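Local coordinates for protein putative dehydrogenase (Pseudarthrobacter phenanthrenivorans, PDB 6A3F) that catalyses the NAD(+)-dependent oxidation of levoglucosan to 3-dehydrolevoglucosan, with high specificity for this anhydro sugar, at residues V57-A69 / F76-I88. Numbering follows the deposited sequence.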
loop_
_atom_site.group_PDB
_atom_site.type_symbol
_atom_site.label_atom_id
_atom_site.label_comp_id
_atom_site.label_asym_id
_atom_site.label_seq_id
_atom_site.Cartn_x
_atom_site.Cartn_y
_atom_site.Cartn_z
ATOM N N VAL B 57 -4.891 -38.940 -13.654
ATOM C CA VAL B 57 -6.127 -39.228 -14.341
ATOM C C VAL B 57 -7.261 -39.078 -13.320
ATOM O O VAL B 57 -7.199 -39.636 -12.220
ATOM C CB VAL B 57 -6.138 -40.642 -14.971
ATOM C CG1 VAL B 57 -7.522 -40.974 -15.525
ATOM C CG2 VAL B 57 -5.090 -40.829 -16.059
ATOM N N ARG B 58 -8.272 -38.319 -13.693
ATOM C CA ARG B 58 -9.407 -38.088 -12.858
ATOM C C ARG B 58 -10.326 -39.302 -13.027
ATOM O O ARG B 58 -11.222 -39.267 -13.843
ATOM C CB ARG B 58 -10.113 -36.781 -13.242
ATOM C CG ARG B 58 -9.253 -35.535 -13.052
ATOM C CD ARG B 58 -9.797 -34.265 -13.690
ATOM N NE ARG B 58 -9.393 -34.178 -15.091
ATOM C CZ ARG B 58 -10.006 -33.492 -16.043
ATOM N NH1 ARG B 58 -11.124 -32.826 -15.808
ATOM N NH2 ARG B 58 -9.520 -33.542 -17.269
ATOM N N LYS B 59 -10.059 -40.357 -12.260
ATOM C CA LYS B 59 -10.625 -41.665 -12.571
ATOM C C LYS B 59 -12.028 -41.774 -11.979
ATOM O O LYS B 59 -12.992 -42.137 -12.692
ATOM C CB LYS B 59 -9.716 -42.787 -12.065
ATOM C CG LYS B 59 -10.132 -44.183 -12.532
ATOM C CD LYS B 59 -10.216 -44.310 -14.043
ATOM C CE LYS B 59 -10.168 -45.756 -14.482
ATOM N NZ LYS B 59 -9.865 -45.887 -15.927
ATOM N N VAL B 60 -12.152 -41.462 -10.696
ATOM C CA VAL B 60 -13.427 -41.643 -10.003
ATOM C C VAL B 60 -13.600 -40.562 -8.933
ATOM O O VAL B 60 -12.646 -40.200 -8.291
ATOM C CB VAL B 60 -13.494 -43.053 -9.385
ATOM C CG1 VAL B 60 -12.486 -43.255 -8.274
ATOM C CG2 VAL B 60 -14.885 -43.372 -8.894
ATOM N N ILE B 61 -14.838 -40.106 -8.753
ATOM C CA ILE B 61 -15.222 -39.167 -7.694
ATOM C C ILE B 61 -16.368 -39.779 -6.877
ATOM O O ILE B 61 -17.281 -40.366 -7.434
ATOM C CB ILE B 61 -15.588 -37.788 -8.287
ATOM C CG1 ILE B 61 -15.814 -36.719 -7.224
ATOM C CG2 ILE B 61 -16.757 -37.884 -9.256
ATOM C CD1 ILE B 61 -15.848 -35.328 -7.793
ATOM N N ALA B 62 -16.263 -39.641 -5.561
ATOM C CA ALA B 62 -17.320 -40.062 -4.624
ATOM C C ALA B 62 -18.026 -38.839 -4.061
ATOM O O ALA B 62 -17.350 -37.902 -3.610
ATOM C CB ALA B 62 -16.696 -40.846 -3.506
ATOM N N GLU B 63 -19.355 -38.859 -4.060
ATOM C CA GLU B 63 -20.148 -37.905 -3.311
ATOM C C GLU B 63 -21.219 -38.673 -2.508
ATOM O O GLU B 63 -21.268 -39.902 -2.542
ATOM C CB GLU B 63 -20.806 -36.868 -4.220
ATOM C CG GLU B 63 -19.842 -36.127 -5.123
ATOM C CD GLU B 63 -18.901 -35.146 -4.443
ATOM O OE1 GLU B 63 -19.158 -34.763 -3.304
ATOM O OE2 GLU B 63 -17.873 -34.791 -5.076
ATOM N N ALA B 64 -22.049 -37.921 -1.804
ATOM C CA ALA B 64 -22.920 -38.436 -0.748
ATOM C C ALA B 64 -24.009 -39.341 -1.357
ATOM O O ALA B 64 -24.468 -40.250 -0.709
ATOM C CB ALA B 64 -23.515 -37.281 0.027
ATOM N N ASN B 65 -24.409 -39.099 -2.599
ATOM C CA ASN B 65 -25.355 -39.986 -3.258
ATOM C C ASN B 65 -24.999 -40.084 -4.739
ATOM O O ASN B 65 -24.217 -39.279 -5.226
ATOM C CB ASN B 65 -26.793 -39.509 -3.042
ATOM C CG ASN B 65 -27.120 -38.256 -3.818
ATOM O OD1 ASN B 65 -27.032 -38.233 -5.038
ATOM N ND2 ASN B 65 -27.536 -37.228 -3.110
ATOM N N PRO B 66 -25.575 -41.079 -5.442
ATOM C CA PRO B 66 -25.124 -41.425 -6.786
ATOM C C PRO B 66 -25.399 -40.314 -7.816
ATOM O O PRO B 66 -24.580 -40.087 -8.699
ATOM C CB PRO B 66 -25.898 -42.694 -7.178
ATOM C CG PRO B 66 -26.440 -43.234 -5.860
ATOM C CD PRO B 66 -26.649 -42.006 -4.994
ATOM N N GLU B 67 -26.544 -39.657 -7.709
ATOM C CA GLU B 67 -26.890 -38.520 -8.572
ATOM C C GLU B 67 -25.882 -37.364 -8.420
ATOM O O GLU B 67 -25.367 -36.840 -9.421
ATOM C CB GLU B 67 -28.282 -38.000 -8.221
ATOM C CG GLU B 67 -29.384 -39.043 -8.379
ATOM C CD GLU B 67 -29.350 -40.249 -7.437
ATOM O OE1 GLU B 67 -29.240 -40.067 -6.194
ATOM O OE2 GLU B 67 -29.430 -41.381 -7.957
ATOM N N LEU B 68 -25.658 -36.919 -7.185
ATOM C CA LEU B 68 -24.640 -35.895 -6.922
ATOM C C LEU B 68 -23.289 -36.337 -7.495
ATOM O O LEU B 68 -22.567 -35.524 -8.046
ATOM C CB LEU B 68 -24.484 -35.684 -5.415
ATOM C CG LEU B 68 -25.392 -34.653 -4.746
ATOM C CD1 LEU B 68 -24.669 -34.058 -3.542
ATOM C CD2 LEU B 68 -25.833 -33.551 -5.700
ATOM N N ALA B 69 -22.931 -37.598 -7.278
ATOM C CA ALA B 69 -21.627 -38.123 -7.669
ATOM C C ALA B 69 -21.509 -38.095 -9.194
ATOM O O ALA B 69 -20.464 -37.718 -9.724
ATOM C CB ALA B 69 -21.432 -39.521 -7.128
ATOM N N PHE B 76 -16.559 -31.994 -13.134
ATOM C CA PHE B 76 -15.137 -32.019 -12.830
ATOM C C PHE B 76 -14.372 -32.909 -13.822
ATOM O O PHE B 76 -13.176 -32.930 -13.765
ATOM C CB PHE B 76 -14.894 -32.418 -11.370
ATOM C CG PHE B 76 -15.494 -31.470 -10.359
ATOM C CD1 PHE B 76 -15.429 -30.097 -10.540
ATOM C CD2 PHE B 76 -16.090 -31.942 -9.201
ATOM C CE1 PHE B 76 -16.009 -29.217 -9.631
ATOM C CE2 PHE B 76 -16.638 -31.069 -8.271
ATOM C CZ PHE B 76 -16.615 -29.711 -8.490
ATOM N N GLY B 77 -15.039 -33.590 -14.770
ATOM C CA GLY B 77 -14.315 -34.373 -15.779
ATOM C C GLY B 77 -13.708 -35.662 -15.248
ATOM O O GLY B 77 -12.610 -36.043 -15.685
ATOM N N PHE B 78 -14.405 -36.331 -14.323
ATOM C CA PHE B 78 -14.054 -37.676 -13.874
ATOM C C PHE B 78 -14.802 -38.726 -14.699
ATOM O O PHE B 78 -15.959 -38.523 -15.068
ATOM C CB PHE B 78 -14.401 -37.857 -12.399
ATOM C CG PHE B 78 -13.398 -37.198 -11.500
ATOM C CD1 PHE B 78 -13.373 -35.817 -11.372
ATOM C CD2 PHE B 78 -12.480 -37.953 -10.809
ATOM C CE1 PHE B 78 -12.471 -35.211 -10.523
ATOM C CE2 PHE B 78 -11.560 -37.338 -9.984
ATOM C CZ PHE B 78 -11.563 -35.969 -9.847
ATOM N N GLU B 79 -14.085 -39.809 -14.985
ATOM C CA GLU B 79 -14.579 -40.884 -15.821
ATOM C C GLU B 79 -15.761 -41.583 -15.130
ATOM O O GLU B 79 -16.748 -41.877 -15.786
ATOM C CB GLU B 79 -13.440 -41.866 -16.109
ATOM C CG GLU B 79 -13.922 -43.123 -16.823
ATOM C CD GLU B 79 -12.840 -44.073 -17.306
ATOM O OE1 GLU B 79 -11.644 -43.687 -17.275
ATOM O OE2 GLU B 79 -13.202 -45.187 -17.742
ATOM N N ASN B 80 -15.641 -41.858 -13.827
ATOM C CA ASN B 80 -16.583 -42.689 -13.073
ATOM C C ASN B 80 -17.019 -41.948 -11.819
ATOM O O ASN B 80 -16.292 -41.047 -11.390
ATOM C CB ASN B 80 -15.942 -44.003 -12.644
ATOM C CG ASN B 80 -15.382 -44.756 -13.833
ATOM O OD1 ASN B 80 -14.161 -44.883 -14.012
ATOM N ND2 ASN B 80 -16.272 -45.112 -14.723
ATOM N N SER B 81 -18.141 -42.391 -11.230
ATOM C CA SER B 81 -18.700 -41.833 -10.005
ATOM C C SER B 81 -19.268 -42.938 -9.107
ATOM O O SER B 81 -19.609 -44.002 -9.581
ATOM C CB SER B 81 -19.758 -40.846 -10.312
ATOM O OG SER B 81 -20.880 -41.468 -10.914
ATOM N N THR B 82 -19.354 -42.655 -7.824
ATOM C CA THR B 82 -19.824 -43.618 -6.836
ATOM C C THR B 82 -20.365 -42.834 -5.640
ATOM O O THR B 82 -19.953 -41.704 -5.441
ATOM C CB THR B 82 -18.715 -44.594 -6.413
ATOM O OG1 THR B 82 -19.302 -45.587 -5.566
ATOM C CG2 THR B 82 -17.564 -43.939 -5.672
ATOM N N SER B 83 -21.302 -43.426 -4.883
ATOM C CA SER B 83 -21.690 -42.908 -3.557
ATOM C C SER B 83 -21.024 -43.718 -2.438
ATOM O O SER B 83 -21.310 -43.505 -1.255
ATOM C CB SER B 83 -23.177 -42.935 -3.394
ATOM O OG SER B 83 -23.661 -44.199 -3.824
ATOM N N ASP B 84 -20.157 -44.653 -2.796
ATOM C CA ASP B 84 -19.523 -45.509 -1.822
ATOM C C ASP B 84 -18.019 -45.347 -1.912
ATOM O O ASP B 84 -17.373 -45.891 -2.792
ATOM C CB ASP B 84 -19.900 -46.963 -2.090
ATOM C CG ASP B 84 -19.256 -47.915 -1.115
ATOM O OD1 ASP B 84 -18.893 -47.502 0.018
ATOM O OD2 ASP B 84 -19.120 -49.097 -1.499
ATOM N N TRP B 85 -17.471 -44.614 -0.972
ATOM C CA TRP B 85 -16.043 -44.338 -0.981
ATOM C C TRP B 85 -15.234 -45.619 -0.788
ATOM O O TRP B 85 -14.135 -45.747 -1.345
ATOM C CB TRP B 85 -15.704 -43.252 0.055
ATOM C CG TRP B 85 -15.899 -43.585 1.510
ATOM C CD1 TRP B 85 -16.892 -43.081 2.300
ATOM C CD2 TRP B 85 -15.070 -44.392 2.375
ATOM N NE1 TRP B 85 -16.747 -43.527 3.584
ATOM C CE2 TRP B 85 -15.652 -44.347 3.662
ATOM C CE3 TRP B 85 -13.892 -45.137 2.211
ATOM C CZ2 TRP B 85 -15.122 -45.037 4.753
ATOM C CZ3 TRP B 85 -13.356 -45.813 3.287
ATOM C CH2 TRP B 85 -13.978 -45.775 4.542
ATOM N N ARG B 86 -15.752 -46.613 -0.052
ATOM C CA ARG B 86 -15.002 -47.865 0.130
ATOM C C ARG B 86 -14.695 -48.505 -1.228
ATOM O O ARG B 86 -13.662 -49.143 -1.359
ATOM C CB ARG B 86 -15.759 -48.872 1.014
ATOM C CG ARG B 86 -16.027 -48.374 2.432
ATOM C CD ARG B 86 -16.079 -49.484 3.466
ATOM N NE ARG B 86 -14.778 -50.133 3.654
ATOM C CZ ARG B 86 -13.924 -49.866 4.642
ATOM N NH1 ARG B 86 -14.296 -49.108 5.660
ATOM N NH2 ARG B 86 -12.691 -50.338 4.598
ATOM N N SER B 87 -15.573 -48.330 -2.227
ATOM C CA SER B 87 -15.391 -48.959 -3.554
ATOM C C SER B 87 -14.141 -48.420 -4.255
ATOM O O SER B 87 -13.513 -49.098 -5.100
ATOM C CB SER B 87 -16.599 -48.768 -4.429
ATOM O OG SER B 87 -16.731 -47.415 -4.826
ATOM N N ILE B 88 -13.807 -47.178 -3.915
ATOM C CA ILE B 88 -12.596 -46.553 -4.423
ATOM C C ILE B 88 -11.394 -47.187 -3.724
ATOM O O ILE B 88 -10.449 -47.588 -4.401
ATOM C CB ILE B 88 -12.618 -45.015 -4.238
ATOM C CG1 ILE B 88 -13.697 -44.352 -5.088
ATOM C CG2 ILE B 88 -11.246 -44.463 -4.565
ATOM C CD1 ILE B 88 -13.934 -42.867 -4.799
HETATM O O HOH W 1 -22.819 -42.179 -9.155
#
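Val60, Ile61 and Ala62 pair in parallel with Asn80, Ser81 and Thr82. The axes of strands 57-62 and 80-82 come within 4.6 Å, 21° from parallel. Five backbone bonds join the segments: Glu79 N to Arg58 O, Asn80 N to Lys59 O, Ile61 N to Asn80 O, Thr82 N to Ile61 O and Glu63 N to Thr82 O.

The Phe78 ring is clamped on both faces. Arg58 CB sits over its centre, 3.5 Å from the centroid. Ile61 CB lies over the opposite face, 4.1 Å from the centroid and nearer the rim. The Arg58 chain bends at chi3 (-86°), and NH1 donates to Phe76 O at 2.9 Å. Gly77 O lies over one face of the guanidinium, toward its rim. Ile61 CD1 meets the edge of the Phe76 ring, 3.7 Å from CD2. Just before strand 80-82, Glu79 runs alongside Lys59, pointing the same way. Lys59 NZ forms a salt bridge to Glu79 OE1 at 3.1 Å, approaching from above the carboxylate plane.

Val60 and Ala62 point to the sheet face opposite Ile61. Ile88 reaches back to them from helix 85-89. The Val60 and Ile88 side chains meet tip to tip, closest at Val60 CG1 and Ile88 CG1 (3.6 Å). Ile88 CD1 touches Ala62 CB at 3.7 Å. A water bridges Pro66 O and Ser81 OG.

Strand 55-62, helix 66-76 and strand 80-82, outermost of this sheet within the chain, form a beta-alpha-beta unit of the Rossmann fold. Glu63, just past the C-terminal end of strand 55-62, binds NADH, as expected for an acidic residue at the end of the second strand in NAD-dependent Rossmann domains.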